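Local coordinates for protein ralf, proline/betaine transporter (Legionella pneumophila, PDB 4D7Q) that probably acts as a guanine nucleotide exchange factor, here as an engineered chimera joining a Legionella Sec7 domain to a Rickettsia capping domain, at residues Ile269-Gln281 with Ser312-Phe326. The protein carries 2 engineered substitutions. Sequence-based numbering, arbitrary orientation.
Sequences IIKDEKSGAAEIQ and SEQSLKLAAQITASF
D272 and Q314 form one polar link of this contact, A277 and S315 the other, where helix 313-325 packs on a face of the antiparallel sheet of the capping domain, against the hairpin of strands 264-271 and 277-283. Both carboxylate oxygens of D272 accept. OD1 closes an Asx turn with K274 N (3.0 Å) and also takes G276 N, the two donors approaching from opposite faces of the carboxylate plane. OD2 is met by Q314 NE2 at 3.1 Å, on its syn side but tilted out of the carboxylate plane, in a moderately bent bond, with carboxylate and amide planes 60° apart. Q314 CG lies anti to the backbone N (chi1 -171°) and the chain then bends at chi2, which carries the amide to D272 while CG rests 3.3 Å from K274 O. A water near both D272 OD2 and Q321 OE1 may add a second link to the helix. At the helix start, A277 N donates to S315 OG at 2.8 Å, nearly straight at 163°, and S312 OG N-caps the helix through S315 N. Farther along, L318 CD2 lies over I270 O and G276 O, 3.4 Å from each; these already accept from A278 N and D272 N. I322 CD1 meets I270 CD1 tip to tip and touches A278 CB at 3.7 Å; I280 CD1 reaches the edge of the F326 ring. The polar bonds thus join the turn and the start of strand 277-283 to the first turn of the helix, and the rest of the contact is mainly apolar packing.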
loop_
_atom_site.group_PDB
_atom_site.type_symbol
_atom_site.label_atom_id
_atom_site.label_comp_id
_atom_site.label_asym_id
_atom_site.label_seq_id
_atom_site.Cartn_x
_atom_site.Cartn_y
_atom_site.Cartn_z
ATOM N N ILE A 269 -17.519 -0.916 -1.719
ATOM C CA ILE A 269 -17.603 -0.228 -2.998
ATOM C C ILE A 269 -18.992 0.363 -3.075
ATOM O O ILE A 269 -19.983 -0.364 -2.972
ATOM C CB ILE A 269 -17.238 -1.159 -4.207
ATOM C CG1 ILE A 269 -15.817 -1.834 -4.042
ATOM C CG2 ILE A 269 -17.372 -0.424 -5.565
ATOM C CD1 ILE A 269 -14.589 -0.892 -3.916
ATOM N N ILE A 270 -19.061 1.704 -3.173
ATOM C CA ILE A 270 -20.323 2.450 -3.189
ATOM C C ILE A 270 -20.504 3.227 -4.473
ATOM O O ILE A 270 -19.638 4.024 -4.855
ATOM C CB ILE A 270 -20.483 3.347 -1.932
ATOM C CG1 ILE A 270 -20.298 2.527 -0.631
ATOM C CG2 ILE A 270 -21.829 4.094 -1.940
ATOM C CD1 ILE A 270 -20.249 3.315 0.657
ATOM N N LYS A 271 -21.672 3.012 -5.118
ATOM C CA LYS A 271 -22.049 3.689 -6.343
ATOM C C LYS A 271 -23.395 4.350 -6.169
ATOM O O LYS A 271 -24.316 3.731 -5.627
ATOM C CB LYS A 271 -22.041 2.721 -7.551
ATOM C CG LYS A 271 -20.625 2.227 -7.895
ATOM C CD LYS A 271 -20.595 1.168 -8.976
ATOM C CE LYS A 271 -19.182 0.676 -9.192
ATOM N NZ LYS A 271 -19.144 -0.698 -9.775
ATOM N N ASP A 272 -23.506 5.594 -6.601
ATOM C CA ASP A 272 -24.779 6.284 -6.593
ATOM C C ASP A 272 -25.486 6.277 -7.935
ATOM O O ASP A 272 -25.061 5.622 -8.841
ATOM C CB ASP A 272 -24.677 7.688 -6.013
ATOM C CG ASP A 272 -23.794 8.615 -6.811
ATOM O OD1 ASP A 272 -23.714 8.527 -8.026
ATOM O OD2 ASP A 272 -23.163 9.454 -6.191
ATOM N N GLU A 273 -26.587 7.010 -8.023
ATOM C CA GLU A 273 -27.434 7.040 -9.219
ATOM C C GLU A 273 -26.862 7.924 -10.358
ATOM O O GLU A 273 -27.296 7.853 -11.467
ATOM C CB GLU A 273 -28.891 7.430 -8.849
ATOM C CG GLU A 273 -29.106 7.943 -7.426
ATOM C CD GLU A 273 -30.482 7.648 -6.823
ATOM O OE1 GLU A 273 -31.339 7.008 -7.486
ATOM O OE2 GLU A 273 -30.722 8.085 -5.684
ATOM N N LYS A 274 -25.861 8.733 -10.051
ATOM C CA LYS A 274 -25.222 9.630 -11.000
ATOM C C LYS A 274 -23.801 9.229 -11.415
ATOM O O LYS A 274 -22.980 10.047 -11.748
ATOM C CB LYS A 274 -25.205 11.028 -10.422
ATOM C CG LYS A 274 -26.551 11.500 -9.919
ATOM C CD LYS A 274 -27.654 11.280 -10.933
ATOM C CE LYS A 274 -27.236 11.655 -12.328
ATOM N NZ LYS A 274 -28.402 12.054 -13.116
ATOM N N SER A 275 -23.567 7.944 -11.385
ATOM C CA SER A 275 -22.320 7.281 -11.784
ATOM C C SER A 275 -21.114 7.512 -10.859
ATOM O O SER A 275 -20.001 7.068 -11.170
ATOM C CB SER A 275 -21.997 7.500 -13.267
ATOM O OG SER A 275 -22.922 6.799 -14.085
ATOM N N GLY A 276 -21.355 8.160 -9.715
ATOM C CA GLY A 276 -20.333 8.375 -8.701
ATOM C C GLY A 276 -19.913 7.049 -8.103
ATOM O O GLY A 276 -20.764 6.185 -7.865
ATOM N N ALA A 277 -18.593 6.847 -7.928
ATOM C CA ALA A 277 -18.047 5.617 -7.356
ATOM C C ALA A 277 -16.942 5.932 -6.359
ATOM O O ALA A 277 -16.123 6.822 -6.591
ATOM C CB ALA A 277 -17.562 4.670 -8.445
ATOM N N ALA A 278 -16.976 5.254 -5.200
ATOM C CA ALA A 278 -16.033 5.508 -4.110
ATOM C C ALA A 278 -15.768 4.249 -3.309
ATOM O O ALA A 278 -16.622 3.362 -3.252
ATOM C CB ALA A 278 -16.569 6.608 -3.203
ATOM N N GLU A 279 -14.601 4.179 -2.669
ATOM C CA GLU A 279 -14.216 2.995 -1.911
ATOM C C GLU A 279 -13.895 3.286 -0.440
ATOM O O GLU A 279 -13.213 4.270 -0.137
ATOM C CB GLU A 279 -13.005 2.353 -2.623
ATOM C CG GLU A 279 -12.288 1.247 -1.872
ATOM C CD GLU A 279 -10.963 0.836 -2.487
ATOM O OE1 GLU A 279 -10.318 1.677 -3.151
ATOM O OE2 GLU A 279 -10.566 -0.334 -2.304
ATOM N N ILE A 280 -14.387 2.419 0.469
ATOM C CA ILE A 280 -14.055 2.507 1.888
ATOM C C ILE A 280 -13.149 1.330 2.215
ATOM O O ILE A 280 -13.617 0.194 2.260
ATOM C CB ILE A 280 -15.225 2.569 2.921
ATOM C CG1 ILE A 280 -16.378 3.531 2.538
ATOM C CG2 ILE A 280 -14.648 2.905 4.316
ATOM C CD1 ILE A 280 -17.691 3.316 3.445
ATOM N N GLN A 281 -11.878 1.599 2.506
ATOM C CA GLN A 281 -10.958 0.543 2.948
ATOM C C GLN A 281 -11.050 0.497 4.462
ATOM O O GLN A 281 -10.858 1.524 5.116
ATOM C CB GLN A 281 -9.535 0.822 2.525
ATOM C CG GLN A 281 -9.315 0.828 1.012
ATOM C CD GLN A 281 -7.907 1.281 0.745
ATOM O OE1 GLN A 281 -6.950 0.740 1.298
ATOM N NE2 GLN A 281 -7.752 2.328 -0.041
ATOM N N SER A 312 -14.702 10.733 -11.700
ATOM C CA SER A 312 -15.450 11.941 -12.084
ATOM C C SER A 312 -15.562 12.877 -10.886
ATOM O O SER A 312 -15.264 12.484 -9.753
ATOM C CB SER A 312 -16.857 11.551 -12.532
ATOM O OG SER A 312 -17.515 10.790 -11.529
ATOM N N GLU A 313 -16.049 14.098 -11.125
ATOM C CA GLU A 313 -16.328 15.078 -10.075
ATOM C C GLU A 313 -17.392 14.485 -9.126
ATOM O O GLU A 313 -17.312 14.690 -7.917
ATOM C CB GLU A 313 -16.844 16.375 -10.709
ATOM C CG GLU A 313 -16.548 17.614 -9.883
ATOM C CD GLU A 313 -16.887 18.906 -10.602
ATOM O OE1 GLU A 313 -16.082 19.346 -11.456
ATOM O OE2 GLU A 313 -17.968 19.470 -10.322
ATOM N N GLN A 314 -18.361 13.718 -9.685
ATOM C CA GLN A 314 -19.438 13.031 -8.958
ATOM C C GLN A 314 -18.872 12.036 -7.918
ATOM O O GLN A 314 -19.358 11.976 -6.784
ATOM C CB GLN A 314 -20.403 12.313 -9.933
ATOM C CG GLN A 314 -21.665 11.768 -9.238
ATOM C CD GLN A 314 -22.376 12.774 -8.340
ATOM O OE1 GLN A 314 -22.645 13.919 -8.734
ATOM N NE2 GLN A 314 -22.691 12.365 -7.109
ATOM N N SER A 315 -17.846 11.273 -8.317
ATOM C CA SER A 315 -17.134 10.309 -7.465
ATOM C C SER A 315 -16.426 11.019 -6.287
ATOM O O SER A 315 -16.517 10.556 -5.145
ATOM C CB SER A 315 -16.130 9.526 -8.299
ATOM O OG SER A 315 -16.830 8.646 -9.161
ATOM N N LEU A 316 -15.762 12.162 -6.572
ATOM C CA LEU A 316 -15.097 12.987 -5.575
ATOM C C LEU A 316 -16.135 13.477 -4.554
ATOM O O LEU A 316 -15.891 13.390 -3.348
ATOM C CB LEU A 316 -14.371 14.173 -6.266
ATOM C CG LEU A 316 -13.732 15.237 -5.343
ATOM C CD1 LEU A 316 -12.614 14.657 -4.479
ATOM C CD2 LEU A 316 -13.227 16.412 -6.127
ATOM N N LYS A 317 -17.318 13.929 -5.037
ATOM C CA LYS A 317 -18.409 14.370 -4.167
ATOM C C LYS A 317 -18.884 13.204 -3.288
ATOM O O LYS A 317 -18.985 13.351 -2.068
ATOM C CB LYS A 317 -19.564 14.909 -5.022
ATOM C CG LYS A 317 -20.630 15.633 -4.220
ATOM C CD LYS A 317 -21.880 15.852 -5.038
ATOM C CE LYS A 317 -23.006 16.399 -4.196
ATOM N NZ LYS A 317 -24.084 16.990 -5.036
ATOM N N LEU A 318 -19.135 12.028 -3.914
ATOM C CA LEU A 318 -19.567 10.827 -3.193
ATOM C C LEU A 318 -18.556 10.420 -2.116
ATOM O O LEU A 318 -18.979 10.154 -0.984
ATOM C CB LEU A 318 -19.867 9.660 -4.167
ATOM C CG LEU A 318 -20.354 8.323 -3.558
ATOM C CD1 LEU A 318 -21.705 8.476 -2.823
ATOM C CD2 LEU A 318 -20.458 7.265 -4.615
ATOM N N ALA A 319 -17.229 10.465 -2.424
ATOM C CA ALA A 319 -16.201 10.136 -1.424
ATOM C C ALA A 319 -16.266 11.134 -0.244
ATOM O O ALA A 319 -16.274 10.687 0.903
ATOM C CB ALA A 319 -14.808 10.108 -2.044
ATOM N N ALA A 320 -16.458 12.454 -0.518
ATOM C CA ALA A 320 -16.608 13.458 0.550
ATOM C C ALA A 320 -17.902 13.273 1.361
ATOM O O ALA A 320 -17.863 13.471 2.574
ATOM C CB ALA A 320 -16.530 14.871 -0.007
ATOM N N GLN A 321 -19.035 12.883 0.703
ATOM C CA GLN A 321 -20.343 12.637 1.375
ATOM C C GLN A 321 -20.250 11.458 2.336
ATOM O O GLN A 321 -20.756 11.526 3.459
ATOM C CB GLN A 321 -21.471 12.376 0.353
ATOM C CG GLN A 321 -21.861 13.617 -0.441
ATOM C CD GLN A 321 -22.824 13.344 -1.568
ATOM O OE1 GLN A 321 -22.579 12.530 -2.455
ATOM N NE2 GLN A 321 -23.924 14.063 -1.580
ATOM N N ILE A 322 -19.614 10.371 1.877
ATOM C CA ILE A 322 -19.392 9.150 2.660
ATOM C C ILE A 322 -18.535 9.508 3.867
ATOM O O ILE A 322 -18.895 9.146 4.993
ATOM C CB ILE A 322 -18.723 8.053 1.791
ATOM C CG1 ILE A 322 -19.728 7.506 0.737
ATOM C CG2 ILE A 322 -18.138 6.907 2.685
ATOM C CD1 ILE A 322 -19.085 6.724 -0.453
ATOM N N THR A 323 -17.419 10.245 3.628
ATOM C CA THR A 323 -16.505 10.649 4.700
ATOM C C THR A 323 -17.197 11.504 5.749
ATOM O O THR A 323 -17.050 11.242 6.941
ATOM C CB THR A 323 -15.241 11.324 4.157
ATOM O OG1 THR A 323 -14.683 10.539 3.107
ATOM C CG2 THR A 323 -14.202 11.475 5.222
ATOM N N ALA A 324 -17.984 12.504 5.307
ATOM C CA ALA A 324 -18.694 13.413 6.216
ATOM C C ALA A 324 -19.831 12.720 6.977
ATOM O O ALA A 324 -20.289 13.247 7.986
ATOM C CB ALA A 324 -19.205 14.625 5.455
ATOM N N SER A 325 -20.245 11.521 6.516
ATOM C CA SER A 325 -21.287 10.697 7.128
ATOM C C SER A 325 -20.801 10.011 8.401
ATOM O O SER A 325 -21.617 9.652 9.244
ATOM C CB SER A 325 -21.811 9.666 6.135
ATOM O OG SER A 325 -22.614 10.274 5.139
ATOM N N PHE A 326 -19.492 9.796 8.535
ATOM C CA PHE A 326 -18.956 9.211 9.752
ATOM C C PHE A 326 -18.979 10.303 10.808
ATOM O O PHE A 326 -18.770 11.471 10.483
ATOM C CB PHE A 326 -17.542 8.612 9.530
ATOM C CG PHE A 326 -17.574 7.324 8.720
ATOM C CD1 PHE A 326 -17.754 6.092 9.344
ATOM C CD2 PHE A 326 -17.483 7.351 7.331
ATOM C CE1 PHE A 326 -17.820 4.909 8.597
ATOM C CE2 PHE A 326 -17.559 6.163 6.578
ATOM C CZ PHE A 326 -17.717 4.951 7.217
HETATM O O HOH W 1 -24.010 11.339 -4.240
#